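Local atomic coordinates of bifunctional endomannanase/endoglucanase (PDB entry 3W0K), a protein that probably hydrolyses internal beta-linkages of mannan and cellulose-type glucan chains in polysaccharide breakdown. Residues A[130-136]-A[169-174]; A[81-87]-A[110-115]. One frame throughout, in Å; residues are numbered along the deposited sequence.

Contact 1 of 2, residues A[130-136]-A[169-174]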
loop_
_atom_site.group_PDB
_atom_site.type_symbol
_atom_site.label_atom_id
_atom_site.label_comp_id
_atom_site.label_asym_id
_atom_site.label_seq_id
_atom_site.Cartn_x
_atom_site.Cartn_y
_atom_site.Cartn_z
ATOM N N LEU A 130 14.511 5.600 -1.586
ATOM C CA LEU A 130 14.018 4.246 -1.826
ATOM C C LEU A 130 13.839 3.381 -0.585
ATOM O O LEU A 130 14.728 3.300 0.262
ATOM C CB LEU A 130 14.960 3.528 -2.807
ATOM C CG LEU A 130 14.705 2.056 -3.145
ATOM C CD1 LEU A 130 13.415 1.899 -3.937
ATOM C CD2 LEU A 130 15.883 1.529 -3.947
ATOM N N SER A 131 12.678 2.735 -0.494
ATOM C CA SER A 131 12.379 1.821 0.605
ATOM C C SER A 131 11.763 0.546 0.026
ATOM O O SER A 131 11.241 0.555 -1.093
ATOM C CB SER A 131 11.441 2.461 1.638
ATOM O OG SER A 131 10.191 2.815 1.079
ATOM N N PHE A 132 11.860 -0.547 0.781
ATOM C CA PHE A 132 11.331 -1.847 0.369
ATOM C C PHE A 132 10.171 -2.266 1.270
ATOM O O PHE A 132 10.359 -2.436 2.473
ATOM C CB PHE A 132 12.416 -2.931 0.484
ATOM C CG PHE A 132 13.564 -2.791 -0.488
ATOM C CD1 PHE A 132 13.512 -1.907 -1.563
ATOM C CD2 PHE A 132 14.700 -3.582 -0.328
ATOM C CE1 PHE A 132 14.575 -1.815 -2.465
ATOM C CE2 PHE A 132 15.766 -3.498 -1.224
ATOM C CZ PHE A 132 15.702 -2.613 -2.294
ATOM N N ASP A 133 8.990 -2.448 0.679
ATOM C CA ASP A 133 7.781 -2.877 1.396
ATOM C C ASP A 133 7.685 -4.369 1.060
ATOM O O ASP A 133 7.215 -4.752 -0.010
ATOM C CB ASP A 133 6.581 -2.090 0.857
ATOM C CG ASP A 133 5.291 -2.370 1.605
ATOM O OD1 ASP A 133 5.300 -3.066 2.646
ATOM O OD2 ASP A 133 4.250 -1.873 1.135
ATOM N N LEU A 134 8.122 -5.201 2.003
ATOM C CA LEU A 134 8.232 -6.647 1.805
ATOM C C LEU A 134 7.136 -7.436 1.105
ATOM O O LEU A 134 7.393 -8.104 0.098
ATOM C CB LEU A 134 8.653 -7.330 3.110
ATOM C CG LEU A 134 9.889 -6.717 3.778
ATOM C CD1 LEU A 134 10.366 -7.643 4.889
ATOM C CD2 LEU A 134 11.020 -6.508 2.769
ATOM N N VAL A 135 5.922 -7.386 1.633
ATOM C CA VAL A 135 4.830 -8.119 1.016
ATOM C C VAL A 135 3.514 -7.434 1.342
ATOM O O VAL A 135 3.228 -7.113 2.496
ATOM C CB VAL A 135 4.838 -9.628 1.431
ATOM C CG1 VAL A 135 4.821 -9.783 2.950
ATOM C CG2 VAL A 135 3.666 -10.364 0.787
ATOM N N ASN A 136 2.728 -7.174 0.306
ATOM C CA ASN A 136 1.462 -6.494 0.498
ATOM C C ASN A 136 0.430 -7.265 1.301
ATOM O O ASN A 136 0.197 -8.446 1.066
ATOM C CB ASN A 136 0.840 -6.115 -0.849
ATOM C CG ASN A 136 -0.501 -5.419 -0.685
ATOM O OD1 ASN A 136 -0.556 -4.241 -0.353
ATOM N ND2 ASN A 136 -1.587 -6.162 -0.879
ATOM N N ARG A 169 19.282 0.185 3.881
ATOM C CA ARG A 169 17.990 0.128 3.196
ATOM C C ARG A 169 16.781 0.144 4.128
ATOM O O ARG A 169 16.609 -0.760 4.954
ATOM C CB ARG A 169 17.916 -1.107 2.297
ATOM C CG ARG A 169 16.561 -1.297 1.601
ATOM C CD ARG A 169 16.235 -0.158 0.635
ATOM N NE ARG A 169 17.274 -0.002 -0.381
ATOM C CZ ARG A 169 17.862 1.151 -0.684
ATOM N NH1 ARG A 169 17.507 2.270 -0.061
ATOM N NH2 ARG A 169 18.859 1.171 -1.562
ATOM N N GLU A 170 15.935 1.160 3.966
ATOM C CA GLU A 170 14.724 1.290 4.767
ATOM C C GLU A 170 13.740 0.215 4.329
ATOM O O GLU A 170 13.520 0.002 3.133
ATOM C CB GLU A 170 14.110 2.681 4.598
ATOM C CG GLU A 170 12.850 2.918 5.422
ATOM C CD GLU A 170 12.358 4.348 5.313
ATOM O OE1 GLU A 170 11.274 4.565 4.737
ATOM O OE2 GLU A 170 13.067 5.258 5.794
ATOM N N ILE A 171 13.167 -0.467 5.310
ATOM C CA ILE A 171 12.227 -1.549 5.069
ATOM C C ILE A 171 10.875 -1.240 5.694
ATOM O O ILE A 171 10.794 -0.644 6.768
ATOM C CB ILE A 171 12.792 -2.882 5.623
ATOM C CG1 ILE A 171 14.056 -3.264 4.845
ATOM C CG2 ILE A 171 11.757 -3.997 5.522
ATOM C CD1 ILE A 171 14.880 -4.358 5.493
ATOM N N VAL A 172 9.820 -1.620 4.980
ATOM C CA VAL A 172 8.446 -1.409 5.410
ATOM C C VAL A 172 7.740 -2.758 5.427
ATOM O O VAL A 172 7.976 -3.600 4.557
ATOM C CB VAL A 172 7.688 -0.486 4.414
ATOM C CG1 VAL A 172 6.271 -0.213 4.906
ATOM C CG2 VAL A 172 8.450 0.816 4.204
ATOM N N ILE A 173 6.916 -2.980 6.448
ATOM C CA ILE A 173 6.145 -4.216 6.560
ATOM C C ILE A 173 4.676 -3.864 6.753
ATOM O O ILE A 173 4.352 -2.892 7.440
ATOM C CB ILE A 173 6.639 -5.134 7.713
ATOM C CG1 ILE A 173 6.556 -4.428 9.067
ATOM C CG2 ILE A 173 8.061 -5.602 7.437
ATOM C CD1 ILE A 173 6.844 -5.366 10.243
ATOM N N ASP A 174 3.799 -4.617 6.094
ATOM C CA ASP A 174 2.355 -4.390 6.166
ATOM C C ASP A 174 1.697 -5.139 7.315
ATOM O O ASP A 174 2.106 -6.247 7.665
ATOM C CB ASP A 174 1.674 -4.816 4.858
ATOM C CG ASP A 174 1.949 -3.866 3.701
ATOM O OD1 ASP A 174 2.854 -3.008 3.798
ATOM O OD2 ASP A 174 1.242 -3.986 2.679
HETATM O O HOH W 1 8.758 4.313 3.008
HETATM O O HOH W 2 5.018 -6.717 4.568
#

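Contact 2 of 2, residues A[81-87]-A[110-115]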
loop_
_atom_site.group_PDB
_atom_site.type_symbol
_atom_site.label_atom_id
_atom_site.label_comp_id
_atom_site.label_asym_id
_atom_site.label_seq_id
_atom_site.Cartn_x
_atom_site.Cartn_y
_atom_site.Cartn_z
ATOM N N LEU A 81 9.099 0.452 -3.128
ATOM C CA LEU A 81 8.884 -0.736 -3.953
ATOM C C LEU A 81 8.238 -1.831 -3.118
ATOM O O LEU A 81 8.761 -2.209 -2.070
ATOM C CB LEU A 81 10.219 -1.232 -4.522
ATOM C CG LEU A 81 10.184 -2.507 -5.368
ATOM C CD1 LEU A 81 9.369 -2.292 -6.633
ATOM C CD2 LEU A 81 11.612 -2.924 -5.714
ATOM N N ASN A 82 7.118 -2.359 -3.603
ATOM C CA ASN A 82 6.385 -3.399 -2.889
ATOM C C ASN A 82 6.101 -4.634 -3.734
ATOM O O ASN A 82 5.783 -4.520 -4.916
ATOM C CB ASN A 82 5.042 -2.826 -2.399
ATOM C CG ASN A 82 4.061 -3.909 -1.954
ATOM O OD1 ASN A 82 3.054 -4.163 -2.618
ATOM N ND2 ASN A 82 4.364 -4.561 -0.838
ATOM N N LEU A 83 6.247 -5.818 -3.140
ATOM C CA LEU A 83 5.885 -7.036 -3.855
ATOM C C LEU A 83 4.415 -7.243 -3.490
ATOM O O LEU A 83 4.093 -7.554 -2.339
ATOM C CB LEU A 83 6.716 -8.247 -3.411
ATOM C CG LEU A 83 8.156 -8.354 -3.919
ATOM C CD1 LEU A 83 8.718 -9.723 -3.545
ATOM C CD2 LEU A 83 8.200 -8.174 -5.429
ATOM N N HIS A 84 3.526 -6.954 -4.438
ATOM C CA HIS A 84 2.091 -7.103 -4.215
ATOM C C HIS A 84 1.722 -8.572 -4.354
ATOM O O HIS A 84 0.952 -9.113 -3.551
ATOM C CB HIS A 84 1.296 -6.250 -5.195
ATOM C CG HIS A 84 -0.148 -6.137 -4.834
ATOM N ND1 HIS A 84 -1.105 -6.991 -5.334
ATOM C CD2 HIS A 84 -0.790 -5.310 -3.976
ATOM C CE1 HIS A 84 -2.276 -6.699 -4.795
ATOM N NE2 HIS A 84 -2.111 -5.683 -3.968
ATOM N N ARG A 85 2.180 -9.171 -5.447
ATOM C CA ARG A 85 2.022 -10.601 -5.657
ATOM C C ARG A 85 3.475 -11.033 -5.530
ATOM O O ARG A 85 4.340 -10.583 -6.291
ATOM C CB ARG A 85 1.470 -10.971 -7.039
ATOM C CG ARG A 85 1.434 -12.498 -7.244
ATOM C CD ARG A 85 0.704 -12.923 -8.510
ATOM N NE ARG A 85 -0.731 -12.666 -8.430
ATOM C CZ ARG A 85 -1.624 -13.476 -7.869
ATOM N NH1 ARG A 85 -1.250 -14.628 -7.320
ATOM N NH2 ARG A 85 -2.905 -13.125 -7.850
ATOM N N ALA A 86 3.747 -11.782 -4.470
ATOM C CA ALA A 86 5.082 -12.282 -4.172
ATOM C C ALA A 86 5.077 -13.792 -4.334
ATOM O O ALA A 86 4.013 -14.399 -4.452
ATOM C CB ALA A 86 5.446 -11.920 -2.728
ATOM N N PRO A 87 6.264 -14.417 -4.406
ATOM C CA PRO A 87 6.301 -15.876 -4.549
ATOM C C PRO A 87 5.474 -16.533 -3.445
ATOM O O PRO A 87 5.778 -16.393 -2.254
ATOM C CB PRO A 87 7.785 -16.187 -4.381
ATOM C CG PRO A 87 8.428 -15.021 -5.053
ATOM C CD PRO A 87 7.617 -13.842 -4.546
ATOM N N GLY A 110 12.458 -18.307 -2.482
ATOM C CA GLY A 110 12.272 -17.489 -3.670
ATOM C C GLY A 110 12.009 -16.039 -3.306
ATOM O O GLY A 110 12.520 -15.127 -3.951
ATOM N N PHE A 111 11.217 -15.844 -2.255
ATOM C CA PHE A 111 10.852 -14.523 -1.745
ATOM C C PHE A 111 12.092 -13.783 -1.252
ATOM O O PHE A 111 12.324 -12.630 -1.619
ATOM C CB PHE A 111 9.848 -14.698 -0.599
ATOM C CG PHE A 111 9.421 -13.414 0.059
ATOM C CD1 PHE A 111 8.569 -12.532 -0.595
ATOM C CD2 PHE A 111 9.820 -13.119 1.361
ATOM C CE1 PHE A 111 8.116 -11.379 0.040
ATOM C CE2 PHE A 111 9.370 -11.964 2.005
ATOM C CZ PHE A 111 8.516 -11.094 1.344
ATOM N N VAL A 112 12.877 -14.447 -0.406
ATOM C CA VAL A 112 14.099 -13.856 0.129
ATOM C C VAL A 112 15.072 -13.531 -1.009
ATOM O O VAL A 112 15.687 -12.463 -1.017
ATOM C CB VAL A 112 14.758 -14.792 1.179
ATOM C CG1 VAL A 112 16.130 -14.257 1.603
ATOM C CG2 VAL A 112 13.850 -14.916 2.393
ATOM N N TYR A 113 15.170 -14.431 -1.986
ATOM C CA TYR A 113 16.052 -14.233 -3.134
ATOM C C TYR A 113 15.658 -12.986 -3.927
ATOM O O TYR A 113 16.529 -12.221 -4.347
ATOM C CB TYR A 113 16.037 -15.473 -4.035
ATOM C CG TYR A 113 16.724 -15.292 -5.371
ATOM C CD1 TYR A 113 18.113 -15.200 -5.461
ATOM C CD2 TYR A 113 15.981 -15.214 -6.549
ATOM C CE1 TYR A 113 18.743 -15.033 -6.693
ATOM C CE2 TYR A 113 16.601 -15.048 -7.781
ATOM C CZ TYR A 113 17.978 -14.957 -7.847
ATOM O OH TYR A 113 18.584 -14.776 -9.069
ATOM N N GLN A 114 14.353 -12.776 -4.113
ATOM C CA GLN A 114 13.842 -11.610 -4.841
ATOM C C GLN A 114 14.320 -10.340 -4.154
ATOM O O GLN A 114 14.826 -9.420 -4.801
ATOM C CB GLN A 114 12.310 -11.575 -4.833
ATOM C CG GLN A 114 11.611 -12.821 -5.324
ATOM C CD GLN A 114 11.714 -13.007 -6.813
ATOM O OE1 GLN A 114 12.407 -13.901 -7.291
ATOM N NE2 GLN A 114 11.003 -12.174 -7.560
ATOM N N TRP A 115 14.128 -10.287 -2.839
ATOM C CA TRP A 115 14.527 -9.125 -2.064
ATOM C C TRP A 115 16.031 -8.913 -2.030
ATOM O O TRP A 115 16.495 -7.776 -2.002
ATOM C CB TRP A 115 13.908 -9.165 -0.665
ATOM C CG TRP A 115 12.492 -8.669 -0.690
ATOM C CD1 TRP A 115 11.371 -9.342 -0.292
ATOM C CD2 TRP A 115 12.042 -7.398 -1.187
ATOM N NE1 TRP A 115 10.251 -8.571 -0.515
ATOM C CE2 TRP A 115 10.636 -7.374 -1.063
ATOM C CE3 TRP A 115 12.693 -6.281 -1.732
ATOM C CZ2 TRP A 115 9.864 -6.273 -1.461
ATOM C CZ3 TRP A 115 11.928 -5.187 -2.131
ATOM C CH2 TRP A 115 10.526 -5.193 -1.992
#

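Contact 1 of 2, residues A[130-136]-A[169-174]
Phe132 is bonded through both its N and its O to the strand 170-174. Its N donates to Glu170 O at 2.9 Å. Its O accepts from Val172 N at 2.7 Å. Val172 O then takes Leu134 N at 3.0 Å. This is the parallel pairing of a beta-alpha-beta unit in the TIM barrel, with helix 148-165 as the crossover. Two waters extend the bonding. One bridges Ser131 OG and Glu170 OE1, and Ser131 OG also bonds His78. The other accepts from Val135 N and Asp174 N where the strands part. Asp133 OD1 lies 2.7 Å from Asp174 OD1, with the carboxylate planes 49° apart. Each acid also has a cation: Arg40 for Asp133 and Arg196 for Asp174. At the other end, bends at chi2 and chi3 (63° and 57°) fold Arg169 over Phe132, with Arg169 CD 3.6 Å from the centroid of the Phe132 ring in a CH-pi contact. Arg169 NH1 gives Leu130 O a weak, bent bond, while Arg169 NH2 bonds Val125 O. Leu130 CD2 lies over one guanidinium face.

Contact 2 of 2, residues A[81-87]-A[110-115]
Leu83 and Trp115 run past each other in opposite directions. Leu83 CG sits 3.6 Å from Trp115 CZ2, and Leu83 CD1 is 3.6 Å from Trp115 NE1. The leucine therefore lies along the NE1-CE2-CZ2 side of the indole. With its CG anti to the carbonyl carbon (chi1 -76°), Leu83 sends CD1 on to Phe111, 4.0 Å from Phe111 CE1. The Phe111 ring is met at its edge by Ala86 CB, 3.8 Å from Phe111 CD1, and by Pro87 CD near the same plane. Within the helix, Trp115 CD1 stands 3.7 Å above the plane of the Phe111 ring, offset toward its rim. Phe111 CZ in turn lies at the edge of the indole. The far end of the indole points its CH2 at Leu81 O, 3.5 Å away. Pro87 CG lies 4.0 Å from Phe111 N. Trp115 NE1 is hydrogen-bonded to Leu134 O, outside the two segments. A leucine in place of Trp115 would probably open a gap beside Leu83 and leave Leu134 O without this donor. Phe132 also meets the Trp115 ring, so the indole reaches across to the next strand. The helix segment 110-115 runs nearly antiparallel to strand segment 81-83 (165°), the axes 11.1 Å apart. This is the outer layer of a TIM barrel, where a helix covers the strand it follows.

Overall arrangement
After the first two barrel strands, 4-7 and 38-44, strand 78-83 runs into the segment 81-87. The chain then loops out and returns along helix 105-121, where contact 2 closes. Strand 130-133 follows, and helix 148-165 leads on to strand 170-174, closing contact 1. The two loops lie in series, without nesting or crossing. Contact 2 ties a barrel strand to the helix outside it, whereas contact 1 joins two neighbouring strands. They meet because strands 78-83 and 130-133 are adjacent in the eight-stranded barrel: Asp133 N lies 2.8 Å from Leu81 O, a probable hydrogen bond. Their centres are about 10 Å apart. Near Asn136 and His84, both border a bound Tris molecule, probably from the crystallisation liquor.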